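Choline kinase (Cryptosporidium parvum, PDB 3MES) probably catalyses the transfer of a phosphate group from ATP to choline, and possibly to ethanolamine, in a magnesium-dependent reaction. Local coordinates at residues Asn273-Gln278 / Arg282-Glu287; Ile133-Asn138 / Gly176-Ile181; Leu238-Glu243 / Met247-Glu252. All coordinates share one frame; numbering follows the deposited sequence.

The three contacts fall along one kinase-like chain at very different distances from the nucleotide. Contact 1 (273-278 with 282-287) lines the ADP pocket itself. Contact 2 (133-138 with 176-181) lies beside it, with centres 11 Å apart, and the two touch: NH2 of R282 comes within 2.7 Å of O of I135, while Y286 packs on A136 and I135. The apolar cluster of contact 2 is a second layer, the side chain of I135 lying about 12 Å from ADP at the nearest atoms, although P137 in the same loop touches the nucleotide. Contact 3 (238-243 with 247-252) is remote, its centre 32 Å from that of contact 1 and 27 Å from that of contact 2, away from the annotated sites.

Contact 1: Asn273-Gln278 / Arg282-Glu287; sequences NLLQTQ and RMIDYE. With PT3 (N-propyl-tartramic acid), chain L; ADP (adenosine-5'-diphosphate), chain I.
L275 and R282, with L274 and M283 beside them, form the paired core of an antiparallel beta hairpin that forms part of the wall of the ADP pocket. L275 and R282 are the hydrogen-bonded pair: N of L275 gives to O of R282 (2.8 Å), and N of R282 returns a bond of the same length to O of L275. One step along, L274 and M283 make a non-hydrogen-bonded pair, after which N of I284 reaches O of N273 at 2.9 Å.

The two faces of the hairpin do different work. On one, L274 and M283 run abreast, with CD2 of L274 3.8 Å from CG of M283. L275 and R282 share the other, where I284, just beyond the strand end, joins L275 at the nucleotide. These two side chains cross at about a right angle, CG of L275 meeting CD1 of I284 at 4.1 Å; this CD1 also touches C3' of the ribose (3.6 Å), while CD1 of L275 is 4.0 Å from C2 of the adenine. I284 holds CG1 between its backbone N and carbonyl carbon (chi1 56°), which brings the branch against N273 and the sugar.

N273 closes the Brenner-type HxDxxxxN motif begun by H266 and D268, and D285 occupies the place of the DFG aspartate of protein kinases. With E287 they line the pocket of the bound N-propyl-tartramic acid. The N273 amide turns its plane 79° from the D285 carboxylate; OD1 of D285 sits too close to that ligand in the model, leaving its bond from ND2 less sure, but ND2 also bonds O of D268. The side chain of D285 is about 4 Å from a bound magnesium ion. Strand 155-156 flanks strand 274-276 on its other edge, and L130 of helix 120-132 packs against Y286.

Contact 2: Ile133-Asn138 / Gly176-Ile181; sequences INIAPN and GSLHII
I135 drives its CD1 methyl into the side of helix 165-179, where it meets CD2 of L178 at 3.6 Å, the closest approach of the contact. The two side chains cross at about a right angle, so a methyl end meets a methyl end and little of either chain runs alongside the other. L178 sets CG anti to its backbone N (chi1 -176°), which swings the isobutyl group toward the loop: although its first bond runs across the line to the loop, the methyl end reaches it. I181, three residues on, comes from a different side: its CG2 branch lies 4.0 Å from CD1 of the same I135 and 4.1 Å from CD1 of I133, both partners crossing it obliquely. The single CG2 methyl is therefore shared by two isoleucines of the loop, and I135 in turn is shared by L178 and I181.

I133 and I135 can aim at one target because the chain turns between them. N134, with positive phi, is the C-prime residue of a Schellman motif that ends helix 120-132, with N of I135 bonded to O of L130 and N of N134 to O of S131. The arrangement resembles that of protein kinases, in which the loop after helix C packs on helix E of the larger lobe; here it joins the loop ahead of strand 139-143 to helix 165-179. Farther along this loop P137 touches ADP, while I133 and I135 face the helix. M283 adjoins both I135 and L178, and F264 touches L178 and I181, extending the apolar cluster.

The segments bury 147 Å² in total, and every close approach between them is carbon to carbon. Made by methyl groups alone, the contact rests on dispersion and the burial of methyls from solvent, not on directional bonds.

Contact 3: Leu238-Glu243 / Met247-Glu252; sequences LIMGGE and MERALE
M240 and R249 hold together a helix-loop-helix corner, in which helix 235-239 gives way to a short glycine-bearing loop and helix 247-254 follows, its first turns packing on the loop. The tight part is aliphatic. M240 and R249 run antiparallel along one another, CG against CG at 3.5 Å, and the thioether ends with CE 4.0 Å from CA of A250. M240 and A250 both rest on F293 of strand 290-293, which makes this the buried side. R249 sends CG anti to its backbone N (chi1 -158°), then bends at the next two torsions, so that its guanidinium curls back to the loop backbone; NH1 makes a short but poorly aligned, weak hydrogen bond to O of M240 (2.6 Å).

Toward solvent the grip is looser. E243 lies over one face of the guanidinium, the carboxylate and guanidinium planes stacked 26° apart. Its OE1 stands 3.5 Å from NH2 of R249, a salt bridge of charges alone, as no N-H points at it. Just before E243 the loop passes through exposed G242. The arginine charge probably eases the nearness of E243 to E252, the third member of the network. R249 grips E252 side-on in a salt bridge, with NE (3.2 Å) and NH2 (3.3 Å) both on the single atom OE1 of E252 and approaching from the same face of the carboxylate.

Contact 1: Asn273-Gln278 / Arg282-Glu287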
loop_
_atom_site.group_PDB
_atom_site.type_symbol
_atom_site.label_atom_id
_atom_site.label_comp_id
_atom_site.label_asym_id
_atom_site.label_seq_id
_atom_site.Cartn_x
_atom_site.Cartn_y
_atom_site.Cartn_z
ATOM N N ASN B 273 1.570 0.896 16.246
ATOM C CA ASN B 273 0.166 0.701 15.898
ATOM C C ASN B 273 -0.029 0.480 14.402
ATOM O O ASN B 273 -1.151 0.519 13.888
ATOM C CB ASN B 273 -0.681 1.870 16.397
ATOM C CG ASN B 273 -0.931 1.801 17.886
ATOM O OD1 ASN B 273 -0.842 0.731 18.485
ATOM N ND2 ASN B 273 -1.242 2.940 18.495
ATOM N N LEU B 274 1.081 0.244 13.712
ATOM C CA LEU B 274 1.057 -0.094 12.300
ATOM C C LEU B 274 1.720 -1.450 12.099
ATOM O O LEU B 274 2.943 -1.571 12.179
ATOM C CB LEU B 274 1.786 0.978 11.482
ATOM C CG LEU B 274 1.136 2.364 11.477
ATOM C CD1 LEU B 274 2.151 3.446 11.118
ATOM C CD2 LEU B 274 -0.067 2.396 10.536
ATOM N N LEU B 275 0.906 -2.471 11.850
ATOM C CA LEU B 275 1.416 -3.824 11.661
ATOM C C LEU B 275 1.656 -4.124 10.185
ATOM O O LEU B 275 0.776 -3.928 9.347
ATOM C CB LEU B 275 0.451 -4.851 12.254
ATOM C CG LEU B 275 0.043 -4.627 13.709
ATOM C CD1 LEU B 275 -0.810 -5.785 14.220
ATOM C CD2 LEU B 275 1.274 -4.438 14.580
ATOM N N GLN B 276 2.854 -4.599 9.871
ATOM C CA GLN B 276 3.197 -4.936 8.498
ATOM C C GLN B 276 2.833 -6.384 8.196
ATOM O O GLN B 276 3.590 -7.301 8.506
ATOM C CB GLN B 276 4.687 -4.706 8.240
ATOM C CG GLN B 276 5.171 -5.285 6.923
ATOM C CD GLN B 276 4.728 -4.468 5.727
ATOM O OE1 GLN B 276 4.033 -4.966 4.842
ATOM N NE2 GLN B 276 5.128 -3.203 5.695
ATOM N N THR B 277 1.663 -6.584 7.600
ATOM C CA THR B 277 1.229 -7.920 7.221
ATOM C C THR B 277 1.889 -8.315 5.905
ATOM O O THR B 277 2.770 -7.613 5.410
ATOM C CB THR B 277 -0.305 -8.009 7.093
ATOM O OG1 THR B 277 -0.733 -7.367 5.885
ATOM C CG2 THR B 277 -0.974 -7.339 8.284
ATOM N N GLN B 278 1.466 -9.442 5.346
ATOM C CA GLN B 278 2.027 -9.932 4.093
ATOM C C GLN B 278 1.836 -8.931 2.955
ATOM O O GLN B 278 2.797 -8.534 2.296
ATOM C CB GLN B 278 1.398 -11.276 3.715
ATOM C CG GLN B 278 1.857 -11.823 2.372
ATOM C CD GLN B 278 3.327 -12.205 2.367
ATOM O OE1 GLN B 278 4.128 -11.621 1.639
ATOM N NE2 GLN B 278 3.688 -13.185 3.188
ATOM N N ARG B 282 -1.416 -2.452 8.425
ATOM C CA ARG B 282 -2.716 -2.237 9.049
ATOM C C ARG B 282 -2.619 -1.394 10.311
ATOM O O ARG B 282 -1.641 -1.478 11.054
ATOM C CB ARG B 282 -3.402 -3.571 9.350
ATOM C CG ARG B 282 -3.668 -4.401 8.114
ATOM C CD ARG B 282 -4.915 -5.238 8.282
ATOM N NE ARG B 282 -6.108 -4.413 8.443
ATOM C CZ ARG B 282 -7.323 -4.906 8.657
ATOM N NH1 ARG B 282 -7.498 -6.220 8.733
ATOM N NH2 ARG B 282 -8.362 -4.091 8.793
ATOM N N MET B 283 -3.643 -0.580 10.542
ATOM C CA MET B 283 -3.699 0.276 11.719
ATOM C C MET B 283 -4.411 -0.436 12.864
ATOM O O MET B 283 -5.388 -1.154 12.647
ATOM C CB MET B 283 -4.434 1.580 11.397
ATOM C CG MET B 283 -3.837 2.380 10.245
ATOM S SD MET B 283 -4.871 3.786 9.778
ATOM C CE MET B 283 -6.359 2.953 9.231
ATOM N N ILE B 284 -3.916 -0.235 14.080
ATOM C CA ILE B 284 -4.591 -0.747 15.270
ATOM C C ILE B 284 -4.643 0.312 16.365
ATOM O O ILE B 284 -4.130 1.417 16.198
ATOM C CB ILE B 284 -3.910 -2.021 15.817
ATOM C CG1 ILE B 284 -2.429 -1.759 16.098
ATOM C CG2 ILE B 284 -4.074 -3.177 14.844
ATOM C CD1 ILE B 284 -1.764 -2.836 16.933
ATOM N N ASP B 285 -5.273 -0.034 17.483
ATOM C CA ASP B 285 -5.352 0.857 18.635
ATOM C C ASP B 285 -6.084 2.152 18.294
ATOM O O ASP B 285 -5.459 3.193 18.071
ATOM C CB ASP B 285 -3.953 1.161 19.176
ATOM C CG ASP B 285 -3.986 1.781 20.561
ATOM O OD1 ASP B 285 -2.946 2.313 21.004
ATOM O OD2 ASP B 285 -5.053 1.734 21.208
ATOM N N TYR B 286 -7.412 2.080 18.263
ATOM C CA TYR B 286 -8.242 3.228 17.920
ATOM C C TYR B 286 -8.879 3.851 19.155
ATOM O O TYR B 286 -9.918 4.500 19.055
ATOM C CB TYR B 286 -9.347 2.820 16.937
ATOM C CG TYR B 286 -8.846 2.196 15.653
ATOM C CD1 TYR B 286 -8.574 2.979 14.539
ATOM C CD2 TYR B 286 -8.651 0.825 15.553
ATOM C CE1 TYR B 286 -8.116 2.415 13.362
ATOM C CE2 TYR B 286 -8.190 0.251 14.380
ATOM C CZ TYR B 286 -7.925 1.051 13.287
ATOM O OH TYR B 286 -7.470 0.487 12.116
ATOM N N GLU B 287 -8.257 3.663 20.315
ATOM C CA GLU B 287 -8.845 4.134 21.567
ATOM C C GLU B 287 -8.919 5.662 21.664
ATOM O O GLU B 287 -9.672 6.197 22.473
ATOM C CB GLU B 287 -8.106 3.558 22.780
ATOM C CG GLU B 287 -7.277 4.578 23.554
ATOM C CD GLU B 287 -6.921 4.103 24.955
ATOM O OE1 GLU B 287 -7.029 4.914 25.901
ATOM O OE2 GLU B 287 -6.541 2.920 25.113
HETATM O O1 PT3 L . -2.575 2.389 23.208
HETATM O O11 PT3 L . -2.770 2.710 25.409
HETATM C C1 PT3 L . -2.114 2.609 24.350
HETATM C C2 PT3 L . -0.602 2.791 24.444
HETATM O O2 PT3 L . -0.193 2.949 25.805
HETATM C C3 PT3 L . -0.234 4.032 23.637
HETATM O O3 PT3 L . 0.424 4.987 24.472
HETATM C C4 PT3 L . 0.686 3.589 22.510
HETATM O O41 PT3 L . 0.640 4.134 21.410
HETATM N N4 PT3 L . 1.483 2.568 22.819
HETATM C C41 PT3 L . 2.426 1.991 21.850
HETATM C C42 PT3 L . 3.472 1.149 22.583
HETATM C C43 PT3 L . 4.881 1.686 22.328
HETATM P PB ADP I . -4.529 -1.459 25.871
HETATM O O1B ADP I . -4.311 -2.110 27.216
HETATM O O2B ADP I . -5.966 -1.437 25.412
HETATM O O3B ADP I . -3.790 -0.152 25.696
HETATM P PA ADP I . -3.637 -2.188 23.283
HETATM O O1A ADP I . -3.026 -0.821 23.089
HETATM O O2A ADP I . -4.916 -2.560 22.577
HETATM O O3A ADP I . -3.815 -2.481 24.857
HETATM O "O5'" ADP I . -2.516 -3.282 22.928
HETATM C "C5'" ADP I . -2.424 -3.826 21.621
HETATM C "C4'" ADP I . -1.021 -4.375 21.450
HETATM O "O4'" ADP I . -1.078 -5.799 21.461
HETATM C "C3'" ADP I . -0.452 -3.952 20.108
HETATM O "O3'" ADP I . 0.758 -3.221 20.304
HETATM C "C2'" ADP I . -0.182 -5.238 19.361
HETATM O "O2'" ADP I . 1.217 -5.522 19.405
HETATM C "C1'" ADP I . -0.959 -6.292 20.130
HETATM N N9 ADP I . -2.324 -6.407 19.564
HETATM C C8 ADP I . -3.430 -5.815 20.056
HETATM N N7 ADP I . -4.525 -6.120 19.313
HETATM C C5 ADP I . -4.117 -6.928 18.317
HETATM C C6 ADP I . -4.760 -7.618 17.174
HETATM N N6 ADP I . -6.091 -7.498 16.948
HETATM N N1 ADP I . -3.974 -8.369 16.370
HETATM C C2 ADP I . -2.651 -8.493 16.588
HETATM N N3 ADP I . -1.999 -7.900 17.604
HETATM C C4 ADP I . -2.666 -7.116 18.487
#

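Contact 2: Ile133-Asn138 / Gly176-Ile181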
loop_
_atom_site.group_PDB
_atom_site.type_symbol
_atom_site.label_atom_id
_atom_site.label_comp_id
_atom_site.label_asym_id
_atom_site.label_seq_id
_atom_site.Cartn_x
_atom_site.Cartn_y
_atom_site.Cartn_z
ATOM N N ILE B 133 -17.116 -1.682 9.382
ATOM C CA ILE B 133 -16.764 -1.250 8.030
ATOM C C ILE B 133 -15.373 -1.747 7.653
ATOM O O ILE B 133 -14.765 -1.263 6.699
ATOM C CB ILE B 133 -16.856 0.281 7.844
ATOM C CG1 ILE B 133 -15.857 1.001 8.751
ATOM C CG2 ILE B 133 -18.275 0.763 8.098
ATOM C CD1 ILE B 133 -15.888 2.503 8.602
ATOM N N ASN B 134 -14.874 -2.703 8.428
ATOM C CA ASN B 134 -13.683 -3.464 8.060
ATOM C C ASN B 134 -12.358 -2.709 8.098
ATOM O O ASN B 134 -11.386 -3.131 7.474
ATOM C CB ASN B 134 -13.884 -4.114 6.692
ATOM C CG ASN B 134 -14.998 -5.138 6.704
ATOM O OD1 ASN B 134 -15.768 -5.253 5.749
ATOM N ND2 ASN B 134 -15.101 -5.881 7.799
ATOM N N ILE B 135 -12.314 -1.604 8.832
ATOM C CA ILE B 135 -11.055 -0.900 9.038
ATOM C C ILE B 135 -10.316 -1.472 10.246
ATOM O O ILE B 135 -9.171 -1.906 10.133
ATOM C CB ILE B 135 -11.263 0.613 9.213
ATOM C CG1 ILE B 135 -11.624 1.249 7.867
ATOM C CG2 ILE B 135 -10.006 1.250 9.787
ATOM C CD1 ILE B 135 -11.931 2.728 7.948
ATOM N N ALA B 136 -10.981 -1.476 11.397
ATOM C CA ALA B 136 -10.421 -2.075 12.604
ATOM C C ALA B 136 -10.514 -3.601 12.536
ATOM O O ALA B 136 -11.262 -4.144 11.723
ATOM C CB ALA B 136 -11.140 -1.553 13.835
ATOM N N PRO B 137 -9.746 -4.297 13.388
ATOM C CA PRO B 137 -9.777 -5.757 13.401
ATOM C C PRO B 137 -11.203 -6.269 13.571
ATOM O O PRO B 137 -11.974 -5.705 14.345
ATOM C CB PRO B 137 -8.933 -6.115 14.627
ATOM C CG PRO B 137 -8.017 -4.952 14.807
ATOM C CD PRO B 137 -8.807 -3.748 14.382
ATOM N N ASN B 138 -11.546 -7.324 12.845
ATOM C CA ASN B 138 -12.890 -7.887 12.904
ATOM C C ASN B 138 -13.260 -8.400 14.296
ATOM O O ASN B 138 -12.436 -8.999 14.984
ATOM C CB ASN B 138 -13.042 -9.011 11.878
ATOM C CG ASN B 138 -14.486 -9.421 11.673
ATOM O OD1 ASN B 138 -14.791 -10.601 11.489
ATOM N ND2 ASN B 138 -15.386 -8.443 11.704
ATOM N N GLY B 176 -5.743 8.298 4.915
ATOM C CA GLY B 176 -6.708 8.943 4.029
ATOM C C GLY B 176 -8.011 8.175 3.907
ATOM O O GLY B 176 -9.090 8.766 3.912
ATOM N N SER B 177 -7.912 6.852 3.791
ATOM C CA SER B 177 -9.095 6.000 3.686
ATOM C C SER B 177 -9.942 6.073 4.947
ATOM O O SER B 177 -11.164 5.945 4.896
ATOM C CB SER B 177 -8.693 4.547 3.422
ATOM O OG SER B 177 -8.412 4.343 2.049
ATOM N N LEU B 178 -9.278 6.280 6.077
ATOM C CA LEU B 178 -9.943 6.339 7.369
ATOM C C LEU B 178 -10.544 7.723 7.599
ATOM O O LEU B 178 -11.592 7.863 8.227
ATOM C CB LEU B 178 -8.943 5.987 8.476
ATOM C CG LEU B 178 -9.429 5.881 9.924
ATOM C CD1 LEU B 178 -9.101 7.137 10.711
ATOM C CD2 LEU B 178 -10.920 5.547 9.989
ATOM N N HIS B 179 -9.879 8.743 7.067
ATOM C CA HIS B 179 -10.292 10.124 7.269
ATOM C C HIS B 179 -11.611 10.482 6.586
ATOM O O HIS B 179 -12.378 11.292 7.103
ATOM C CB HIS B 179 -9.183 11.070 6.806
ATOM C CG HIS B 179 -8.135 11.322 7.844
ATOM N ND1 HIS B 179 -7.372 12.470 7.869
ATOM C CD2 HIS B 179 -7.741 10.586 8.910
ATOM C CE1 HIS B 179 -6.544 12.423 8.897
ATOM N NE2 HIS B 179 -6.747 11.289 9.545
ATOM N N ILE B 180 -11.879 9.876 5.433
ATOM C CA ILE B 180 -13.035 10.264 4.621
ATOM C C ILE B 180 -14.367 9.638 5.053
ATOM O O ILE B 180 -15.425 10.038 4.570
ATOM C CB ILE B 180 -12.798 9.970 3.118
ATOM C CG1 ILE B 180 -12.355 8.520 2.912
ATOM C CG2 ILE B 180 -11.771 10.920 2.538
ATOM C CD1 ILE B 180 -13.492 7.529 2.926
ATOM N N ILE B 181 -14.321 8.670 5.963
ATOM C CA ILE B 181 -15.530 7.938 6.346
ATOM C C ILE B 181 -16.660 8.836 6.853
ATOM O O ILE B 181 -17.835 8.523 6.662
ATOM C CB ILE B 181 -15.241 6.842 7.397
ATOM C CG1 ILE B 181 -14.737 7.468 8.701
ATOM C CG2 ILE B 181 -14.254 5.820 6.847
ATOM C CD1 ILE B 181 -14.296 6.455 9.736
#

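Contact 3: Leu238-Glu243 / Met247-Glu252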
loop_
_atom_site.group_PDB
_atom_site.type_symbol
_atom_site.label_atom_id
_atom_site.label_comp_id
_atom_site.label_asym_id
_atom_site.label_seq_id
_atom_site.Cartn_x
_atom_site.Cartn_y
_atom_site.Cartn_z
ATOM N N LEU B 238 -3.549 30.276 18.160
ATOM C CA LEU B 238 -2.408 29.825 17.372
ATOM C C LEU B 238 -2.818 28.898 16.227
ATOM O O LEU B 238 -2.373 29.070 15.092
ATOM C CB LEU B 238 -1.383 29.135 18.273
ATOM C CG LEU B 238 -0.120 28.604 17.598
ATOM C CD1 LEU B 238 0.955 28.311 18.633
ATOM C CD2 LEU B 238 -0.432 27.365 16.771
ATOM N N ILE B 239 -3.667 27.921 16.526
ATOM C CA ILE B 239 -4.129 26.971 15.518
ATOM C C ILE B 239 -5.166 27.576 14.575
ATOM O O ILE B 239 -5.230 27.218 13.400
ATOM C CB ILE B 239 -4.724 25.702 16.163
ATOM C CG1 ILE B 239 -3.611 24.731 16.569
ATOM C CG2 ILE B 239 -5.676 25.017 15.197
ATOM C CD1 ILE B 239 -2.633 25.298 17.568
ATOM N N MET B 240 -5.982 28.490 15.095
ATOM C CA MET B 240 -7.046 29.109 14.306
ATOM C C MET B 240 -6.650 30.459 13.707
ATOM O O MET B 240 -7.492 31.176 13.169
ATOM C CB MET B 240 -8.317 29.260 15.141
ATOM C CG MET B 240 -9.438 28.313 14.753
ATOM S SD MET B 240 -9.024 26.563 14.879
ATOM C CE MET B 240 -10.440 25.846 14.056
ATOM N N GLY B 241 -5.371 30.801 13.805
ATOM C CA GLY B 241 -4.861 32.035 13.214
ATOM C C GLY B 241 -5.442 33.315 13.789
ATOM O O GLY B 241 -6.061 34.098 13.070
ATOM N N GLY B 242 -5.241 33.528 15.087
ATOM C CA GLY B 242 -5.651 34.768 15.747
ATOM C C GLY B 242 -7.068 34.755 16.289
ATOM O O GLY B 242 -7.494 35.686 16.972
ATOM N N GLU B 243 -7.799 33.690 15.986
ATOM C CA GLU B 243 -9.194 33.577 16.383
ATOM C C GLU B 243 -9.391 32.350 17.265
ATOM O O GLU B 243 -8.679 31.355 17.123
ATOM C CB GLU B 243 -10.070 33.478 15.134
ATOM C CG GLU B 243 -11.561 33.491 15.390
ATOM C CD GLU B 243 -12.339 33.918 14.161
ATOM O OE1 GLU B 243 -11.788 34.698 13.355
ATOM O OE2 GLU B 243 -13.499 33.483 14.001
ATOM N N MET B 247 -17.091 26.429 15.034
ATOM C CA MET B 247 -17.356 25.591 13.874
ATOM C C MET B 247 -17.362 26.483 12.644
ATOM O O MET B 247 -17.170 26.024 11.519
ATOM C CB MET B 247 -18.697 24.877 14.015
ATOM C CG MET B 247 -18.734 23.520 13.338
ATOM S SD MET B 247 -17.423 22.443 13.957
ATOM C CE MET B 247 -17.625 22.662 15.722
ATOM N N GLU B 248 -17.583 27.769 12.884
ATOM C CA GLU B 248 -17.571 28.783 11.843
ATOM C C GLU B 248 -16.140 28.987 11.360
ATOM O O GLU B 248 -15.838 28.818 10.180
ATOM C CB GLU B 248 -18.127 30.091 12.412
ATOM C CG GLU B 248 -18.701 31.053 11.387
ATOM C CD GLU B 248 -19.556 32.127 12.035
ATOM O OE1 GLU B 248 -20.386 31.784 12.907
ATOM O OE2 GLU B 248 -19.402 33.314 11.676
ATOM N N ARG B 249 -15.262 29.346 12.292
ATOM C CA ARG B 249 -13.845 29.519 12.011
ATOM C C ARG B 249 -13.292 28.260 11.353
ATOM O O ARG B 249 -12.413 28.329 10.493
ATOM C CB ARG B 249 -13.092 29.784 13.315
ATOM C CG ARG B 249 -11.745 30.485 13.171
ATOM C CD ARG B 249 -11.157 30.344 11.779
ATOM N NE ARG B 249 -11.268 31.584 11.015
ATOM C CZ ARG B 249 -10.333 32.530 10.990
ATOM N NH1 ARG B 249 -9.213 32.379 11.682
ATOM N NH2 ARG B 249 -10.517 33.627 10.270
ATOM N N ALA B 250 -13.818 27.109 11.763
ATOM C CA ALA B 250 -13.353 25.817 11.262
ATOM C C ALA B 250 -13.674 25.608 9.785
ATOM O O ALA B 250 -12.820 25.168 9.015
ATOM C CB ALA B 250 -13.936 24.685 12.096
ATOM N N LEU B 251 -14.909 25.917 9.397
ATOM C CA LEU B 251 -15.345 25.741 8.014
ATOM C C LEU B 251 -14.665 26.743 7.086
ATOM O O LEU B 251 -14.368 26.430 5.933
ATOM C CB LEU B 251 -16.867 25.872 7.902
ATOM C CG LEU B 251 -17.716 24.769 8.546
ATOM C CD1 LEU B 251 -19.198 25.101 8.433
ATOM C CD2 LEU B 251 -17.422 23.411 7.922
ATOM N N GLU B 252 -14.422 27.947 7.591
ATOM C CA GLU B 252 -13.724 28.961 6.814
ATOM C C GLU B 252 -12.289 28.518 6.552
ATOM O O GLU B 252 -11.776 28.664 5.444
ATOM C CB GLU B 252 -13.739 30.311 7.540
ATOM C CG GLU B 252 -13.142 31.451 6.729
ATOM C CD GLU B 252 -12.971 32.728 7.533
ATOM O OE1 GLU B 252 -13.250 32.717 8.753
ATOM O OE2 GLU B 252 -12.549 33.746 6.943
#